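PDB 4XVH: carbohydrate esterase family 2 (CE2) from Chaetomium olivicolor, which probably removes acetyl groups from xylan, through an SGNH-type esterase domain joined to a beta-sandwich carbohydrate-binding domain. Local coordinates for residues 177-180 against 181-185; 305-309 against 310-314; 315-318 against 319-323. One frame throughout, in Å; residues are numbered along the deposited sequence.

Contact 1. Residues 177-180 against 181-185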
loop_
_atom_site.group_PDB
_atom_site.type_symbol
_atom_site.label_atom_id
_atom_site.label_comp_id
_atom_site.label_asym_id
_atom_site.label_seq_id
_atom_site.Cartn_x
_atom_site.Cartn_y
_atom_site.Cartn_z
ATOM N N THR A 177 1.469 5.586 -21.261
ATOM C CA THR A 177 2.085 6.856 -20.959
ATOM C C THR A 177 1.412 7.691 -19.849
ATOM O O THR A 177 1.627 8.891 -19.741
ATOM C CB THR A 177 2.128 7.634 -22.223
ATOM O OG1 THR A 177 2.716 8.916 -21.986
ATOM C CG2 THR A 177 0.734 7.704 -22.777
ATOM N N SER A 178 0.676 7.042 -18.969
ATOM C CA SER A 178 0.065 7.686 -17.822
ATOM C C SER A 178 1.100 7.936 -16.686
ATOM O O SER A 178 2.255 7.550 -16.823
ATOM C CB SER A 178 -1.090 6.803 -17.339
ATOM O OG SER A 178 -0.576 5.568 -16.881
ATOM N N PRO A 179 0.689 8.595 -15.575
ATOM C CA PRO A 179 1.695 8.953 -14.554
ATOM C C PRO A 179 2.472 7.752 -14.000
ATOM O O PRO A 179 1.901 6.657 -13.889
ATOM C CB PRO A 179 0.848 9.588 -13.443
ATOM C CG PRO A 179 -0.263 10.297 -14.224
ATOM C CD PRO A 179 -0.593 9.294 -15.336
ATOM N N LEU A 180 3.754 7.977 -13.686
ATOM C CA LEU A 180 4.576 7.034 -12.925
ATOM C C LEU A 180 4.371 7.207 -11.414
ATOM O O LEU A 180 3.753 8.166 -10.980
ATOM C CB LEU A 180 6.051 7.229 -13.279
ATOM C CG LEU A 180 6.278 7.228 -14.798
ATOM C CD1 LEU A 180 7.667 7.746 -15.167
ATOM C CD2 LEU A 180 6.057 5.806 -15.369
ATOM N N MET A 181 4.846 6.270 -10.607
ATOM C CA MET A 181 4.631 6.397 -9.158
ATOM C C MET A 181 5.158 7.703 -8.535
ATOM O O MET A 181 4.495 8.250 -7.650
ATOM C CB MET A 181 5.230 5.203 -8.405
ATOM C CG MET A 181 4.304 3.973 -8.374
ATOM S SD MET A 181 2.530 4.292 -8.147
ATOM C CE MET A 181 2.467 4.962 -6.484
ATOM N N PRO A 182 6.333 8.211 -8.974
ATOM C CA PRO A 182 6.789 9.443 -8.305
ATOM C C PRO A 182 5.791 10.597 -8.448
ATOM O O PRO A 182 5.535 11.319 -7.483
ATOM C CB PRO A 182 8.132 9.763 -9.018
ATOM C CG PRO A 182 8.670 8.327 -9.339
ATOM C CD PRO A 182 7.396 7.632 -9.830
ATOM N N GLN A 183 5.224 10.757 -9.634
ATOM C CA GLN A 183 4.209 11.774 -9.843
ATOM C C GLN A 183 2.980 11.523 -8.968
ATOM O O GLN A 183 2.438 12.454 -8.379
ATOM C CB GLN A 183 3.803 11.834 -11.335
ATOM C CG GLN A 183 2.649 12.776 -11.662
ATOM C CD GLN A 183 2.289 12.745 -13.167
ATOM O OE1 GLN A 183 2.947 12.059 -13.947
ATOM N NE2 GLN A 183 1.247 13.487 -13.565
ATOM N N LEU A 184 2.535 10.272 -8.918
ATOM C CA LEU A 184 1.356 9.913 -8.148
ATOM C C LEU A 184 1.582 10.189 -6.666
ATOM O O LEU A 184 0.669 10.589 -5.952
ATOM C CB LEU A 184 1.002 8.437 -8.381
ATOM C CG LEU A 184 0.505 8.240 -9.842
ATOM C CD1 LEU A 184 0.205 6.779 -10.177
ATOM C CD2 LEU A 184 -0.684 9.145 -10.179
ATOM N N TYR A 185 2.811 9.958 -6.211
ATOM C CA TYR A 185 3.176 10.237 -4.820
ATOM C C TYR A 185 3.047 11.721 -4.415
ATOM O O TYR A 185 3.076 12.036 -3.209
ATOM C CB TYR A 185 4.601 9.754 -4.552
ATOM C CG TYR A 185 5.040 9.738 -3.096
ATOM C CD1 TYR A 185 4.544 8.781 -2.197
ATOM C CD2 TYR A 185 5.971 10.649 -2.634
ATOM C CE1 TYR A 185 4.972 8.758 -0.873
ATOM C CE2 TYR A 185 6.391 10.631 -1.337
ATOM C CZ TYR A 185 5.899 9.705 -0.457
ATOM O OH TYR A 185 6.370 9.704 0.840
HETATM O O HOH W 1 4.896 10.560 -14.327
#
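Pro-179 meets the second segment with its ring, and the side chains of Gln-183 and Leu-184 pack on it. The Gln-183 amide crosses the proline at a slant: OE1 stands 3.3 Å from Pro-179 CB, while NE2 lies nearest Pro-179 CG at 3.6 Å. With CG opposite the backbone N (chi1 175°) and the chain extended beyond it, the amide reaches back to Pro-179. Leu-184 adds an apolar touch, its CD2 3.6 Å from Pro-179 CB. The carbonyl of Pro-179 turns to other partners and accepts hydrogen bonds from Lys-164 and Asn-169. Next along the chain, Leu-180 occupies the N-cap position. Its O accepts from Leu-184 N at 3.2 Å in a nearly straight bond (165°), the first i to i+4 bond of helix 181-184. Leu-180 N is bound 2.9 Å from a water, which in turn donates to Gln-183 OE1; Gln-183 NE2 is held by Asp-194, so both ends of the amide are engaged and its rotation is fixed. Were Gln-183 an alanine, the water would probably lose its second protein partner, Asp-194 its amide donor and the proline ring part of its cover. Leu-180 CB also rests 3.7 Å from Pro-182 CD. The Gln-183 side chain, three residues after the N-cap, thus reaches the N-cap N-H through a water. Pro-182 lies in the first turn, where its missing N-H costs no helix hydrogen bond, and such a proline-containing first turn opens helix 181-184 in the connection from strand 155-160 to strand 207-211.

Contact 2. Residues 305-309 against 310-314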
loop_
_atom_site.group_PDB
_atom_site.type_symbol
_atom_site.label_atom_id
_atom_site.label_comp_id
_atom_site.label_asym_id
_atom_site.label_seq_id
_atom_site.Cartn_x
_atom_site.Cartn_y
_atom_site.Cartn_z
ATOM N N TYR A 305 -0.516 -14.499 -11.073
ATOM C CA TYR A 305 0.798 -14.768 -10.466
ATOM C C TYR A 305 1.252 -13.774 -9.406
ATOM O O TYR A 305 2.463 -13.630 -9.178
ATOM C CB TYR A 305 1.876 -14.868 -11.558
ATOM C CG TYR A 305 1.475 -15.854 -12.623
ATOM C CD1 TYR A 305 1.707 -17.209 -12.459
ATOM C CD2 TYR A 305 0.807 -15.439 -13.770
ATOM C CE1 TYR A 305 1.307 -18.124 -13.423
ATOM C CE2 TYR A 305 0.411 -16.352 -14.734
ATOM C CZ TYR A 305 0.664 -17.689 -14.544
ATOM O OH TYR A 305 0.270 -18.608 -15.491
ATOM N N HIS A 306 0.315 -13.105 -8.731
ATOM C CA HIS A 306 0.730 -12.194 -7.661
ATOM C C HIS A 306 0.947 -12.961 -6.373
ATOM O O HIS A 306 0.461 -14.084 -6.228
ATOM C CB HIS A 306 -0.279 -11.055 -7.457
ATOM C CG HIS A 306 -0.146 -9.986 -8.490
ATOM N ND1 HIS A 306 -0.422 -10.221 -9.818
ATOM C CD2 HIS A 306 0.339 -8.719 -8.416
ATOM C CE1 HIS A 306 -0.180 -9.119 -10.511
ATOM N NE2 HIS A 306 0.296 -8.201 -9.683
ATOM N N PRO A 307 1.729 -12.373 -5.448
ATOM C CA PRO A 307 1.997 -13.109 -4.203
ATOM C C PRO A 307 0.723 -13.397 -3.393
ATOM O O PRO A 307 -0.187 -12.548 -3.303
ATOM C CB PRO A 307 2.954 -12.170 -3.445
ATOM C CG PRO A 307 3.694 -11.386 -4.575
ATOM C CD PRO A 307 2.582 -11.163 -5.585
ATOM N N ASN A 308 0.654 -14.598 -2.828
ATOM C CA ASN A 308 -0.486 -14.962 -1.987
ATOM C C ASN A 308 -0.216 -14.568 -0.537
ATOM O O ASN A 308 0.761 -13.884 -0.260
ATOM C CB ASN A 308 -0.806 -16.459 -2.107
ATOM C CG ASN A 308 0.321 -17.359 -1.643
ATOM O OD1 ASN A 308 1.282 -16.925 -0.999
ATOM N ND2 ASN A 308 0.174 -18.659 -1.928
ATOM N N ALA A 309 -1.111 -14.941 0.370
ATOM C CA ALA A 309 -1.011 -14.468 1.758
ATOM C C ALA A 309 0.286 -14.962 2.412
ATOM O O ALA A 309 0.963 -14.210 3.120
ATOM C CB ALA A 309 -2.262 -14.937 2.570
ATOM N N ALA A 310 0.637 -16.234 2.180
ATOM C CA ALA A 310 1.839 -16.793 2.784
ATOM C C ALA A 310 3.093 -16.065 2.325
ATOM O O ALA A 310 4.009 -15.794 3.120
ATOM C CB ALA A 310 1.963 -18.325 2.476
ATOM N N THR A 311 3.162 -15.770 1.039
ATOM C CA THR A 311 4.337 -15.085 0.503
ATOM C C THR A 311 4.452 -13.672 1.071
ATOM O O THR A 311 5.545 -13.225 1.444
ATOM C CB THR A 311 4.294 -15.051 -1.051
ATOM O OG1 THR A 311 4.316 -16.408 -1.541
ATOM C CG2 THR A 311 5.500 -14.302 -1.627
ATOM N N HIS A 312 3.323 -12.968 1.154
ATOM C CA HIS A 312 3.340 -11.658 1.792
ATOM C C HIS A 312 3.750 -11.768 3.272
ATOM O O HIS A 312 4.511 -10.962 3.754
ATOM C CB HIS A 312 1.954 -11.005 1.695
ATOM C CG HIS A 312 1.711 -10.276 0.412
ATOM N ND1 HIS A 312 2.275 -9.043 0.138
ATOM C CD2 HIS A 312 0.943 -10.589 -0.667
ATOM C CE1 HIS A 312 1.853 -8.619 -1.041
ATOM N NE2 HIS A 312 1.057 -9.549 -1.565
ATOM N N ALA A 313 3.213 -12.738 4.002
ATOM C CA ALA A 313 3.439 -12.756 5.435
ATOM C C ALA A 313 4.936 -13.005 5.693
ATOM O O ALA A 313 5.539 -12.410 6.602
ATOM C CB ALA A 313 2.563 -13.812 6.115
ATOM N N ALA A 314 5.540 -13.886 4.892
ATOM C CA ALA A 314 6.966 -14.208 5.048
ATOM C C ALA A 314 7.857 -12.967 4.836
ATOM O O ALA A 314 8.795 -12.706 5.611
ATOM C CB ALA A 314 7.355 -15.326 4.093
HETATM O O HOH W 2 -0.379 -9.918 -3.991
HETATM O O HOH W 3 2.998 -16.317 -3.742
#
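Asn-308 caps the N terminus of helix 309-327, a local contact with Thr-311 where the loop after strand 289-292 turns into the last helix of the chain. Its OD1 accepts from Thr-311 N at 3.0 Å, with the donor nearly in line with the side-chain C=O (167°). Asn-308 CG sits between the backbone N and carbonyl carbon (chi1 62°), which swings the amide back over the helix start. The Asn-308 carbonyl meanwhile takes His-312 N at 3.1 Å, so this residue satisfies two N-H groups of the first turn. Water 3 joins Asn-308 N to Thr-311 OG1, the latter 2.6 Å away. This is a classical side-chain N-cap, placed two residues after His-306, which bonds Ser-118 through NE2 and touches the bound polyether, consistent with the Ser-His pair of SGNH hydrolases. Pro-307 packs against the helix through CB, 3.8 Å from Thr-311 CG2 and 3.7 Å from His-312 NE2. Water 2 lies in the plane of the His-312 ring at its edge, 2.8 Å from NE2, and donates to Pro-307 O; ND1 on the same ring is hydrogen-bonded to Tyr-144 N, so the imidazole is fixed through both nitrogens.

Contact 3. Residues 315-318 against 319-323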
loop_
_atom_site.group_PDB
_atom_site.type_symbol
_atom_site.label_atom_id
_atom_site.label_comp_id
_atom_site.label_asym_id
_atom_site.label_seq_id
_atom_site.Cartn_x
_atom_site.Cartn_y
_atom_site.Cartn_z
ATOM N N GLU A 315 7.557 -12.159 3.828
ATOM C CA GLU A 315 8.393 -10.961 3.594
ATOM C C GLU A 315 8.048 -9.861 4.598
ATOM O O GLU A 315 8.885 -8.998 4.923
ATOM C CB GLU A 315 8.217 -10.443 2.163
ATOM C CG GLU A 315 9.136 -9.283 1.758
ATOM C CD GLU A 315 10.600 -9.660 1.640
ATOM O OE1 GLU A 315 10.939 -10.870 1.761
ATOM O OE2 GLU A 315 11.409 -8.718 1.420
ATOM N N GLY A 316 6.824 -9.897 5.112
ATOM C CA GLY A 316 6.445 -8.943 6.152
ATOM C C GLY A 316 7.377 -9.091 7.342
ATOM O O GLY A 316 7.835 -8.107 7.946
ATOM N N GLU A 317 7.678 -10.336 7.682
ATOM C CA GLU A 317 8.612 -10.612 8.790
ATOM C C GLU A 317 10.018 -10.156 8.464
ATOM O O GLU A 317 10.705 -9.554 9.293
ATOM C CB GLU A 317 8.648 -12.107 9.112
ATOM C CG GLU A 317 7.798 -12.466 10.283
ATOM C CD GLU A 317 8.229 -11.736 11.578
ATOM O OE1 GLU A 317 9.389 -11.909 12.057
ATOM O OE2 GLU A 317 7.384 -10.978 12.108
ATOM N N VAL A 318 10.467 -10.469 7.254
ATOM C CA VAL A 318 11.789 -10.019 6.828
ATOM C C VAL A 318 11.881 -8.488 6.915
ATOM O O VAL A 318 12.845 -7.927 7.436
ATOM C CB VAL A 318 12.096 -10.468 5.388
ATOM C CG1 VAL A 318 13.279 -9.709 4.816
ATOM C CG2 VAL A 318 12.330 -11.993 5.346
ATOM N N LEU A 319 10.867 -7.808 6.394
ATOM C CA LEU A 319 10.921 -6.353 6.337
ATOM C C LEU A 319 10.789 -5.737 7.725
ATOM O O LEU A 319 11.494 -4.768 8.058
ATOM C CB LEU A 319 9.832 -5.832 5.392
ATOM C CG LEU A 319 9.714 -4.317 5.294
ATOM C CD1 LEU A 319 11.036 -3.699 4.794
ATOM C CD2 LEU A 319 8.480 -3.956 4.396
ATOM N N ALA A 320 9.918 -6.302 8.556
ATOM C CA ALA A 320 9.814 -5.806 9.919
ATOM C C ALA A 320 11.178 -5.853 10.632
ATOM O O ALA A 320 11.586 -4.881 11.294
ATOM C CB ALA A 320 8.778 -6.602 10.701
ATOM N N LYS A 321 11.890 -6.978 10.512
ATOM C CA LYS A 321 13.187 -7.088 11.179
ATOM C C LYS A 321 14.212 -6.086 10.606
ATOM O O LYS A 321 15.041 -5.539 11.331
ATOM C CB LYS A 321 13.762 -8.512 11.052
ATOM C CG LYS A 321 12.981 -9.621 11.775
ATOM C CD LYS A 321 13.802 -10.898 11.702
ATOM C CE LYS A 321 13.008 -12.141 12.008
ATOM N NZ LYS A 321 13.791 -13.364 11.535
ATOM N N ALA A 322 14.182 -5.899 9.296
ATOM C CA ALA A 322 15.151 -5.016 8.642
ATOM C C ALA A 322 14.937 -3.557 9.061
ATOM O O ALA A 322 15.895 -2.818 9.235
ATOM C CB ALA A 322 15.039 -5.150 7.148
ATOM N N ILE A 323 13.679 -3.135 9.159
ATOM C CA ILE A 323 13.366 -1.782 9.577
ATOM C C ILE A 323 13.770 -1.644 11.036
ATOM O O ILE A 323 14.435 -0.652 11.428
ATOM C CB ILE A 323 11.855 -1.459 9.398
ATOM C CG1 ILE A 323 11.483 -1.483 7.900
ATOM C CG2 ILE A 323 11.516 -0.139 10.072
ATOM C CD1 ILE A 323 9.974 -1.284 7.592
#
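The shortest polar bond here runs from Leu-319 N to Glu-315 O, 2.7 Å long with an N-H...O angle of 162°. The same i to i+4 pattern continues with Ala-320 N on Gly-316 O at 2.8 Å, Lys-321 N on Glu-317 O and Ala-322 N on Val-318 O, all within the alpha-helix 309-327. The side chains add to the backbone contacts: Leu-319 CB leans on Glu-315 O at 3.3 Å, and Ala-320 CB approaches Gly-316 O equally closely. On the outer side, Lys-321 carries CG beside its backbone N (chi1 -66°) and runs extended, bringing CG 3.4 Å from Glu-317 O and CE 3.6 Å from Glu-317 OE1. The two side chains meet at a slant, and NZ stays 4.7 Å from that carboxylate oxygen, too far for a salt bridge. Leu-319 faces inward instead, onto Tyr-144 and Ala-148 of helix 144-151 and Val-209 of the parallel sheet, while Val-318 and Ala-322 rest on Val-292 of strand 289-292. The chemistry is thus two-sided: apolar groups seat the helix on the parallel sheet and helix 144-151, whereas at the exposed side Glu-317 and Lys-321 probably offer one another only a mild, longer-range attraction.

The three contacts follow in series along the chain; none encloses or crosses another, and each spans only consecutive residues. Contact 1 comes first, starting the short helix 181-184 in the long connection between strands 155-160 and 207-211. The chain then lays down the rest of the parallel sheet, through strand 289-292, before contact 2 begins helix 309-327 just beyond His-306 of the ligand pocket. Contact 3 adjoins it in sequence and carries the same helix across the sheet toward the C terminus. The centres of contacts 1 and 2 lie 25 Å apart, and their nearest atoms about 13 Å; these two helix starts therefore relate through the shared domain rather than by touching.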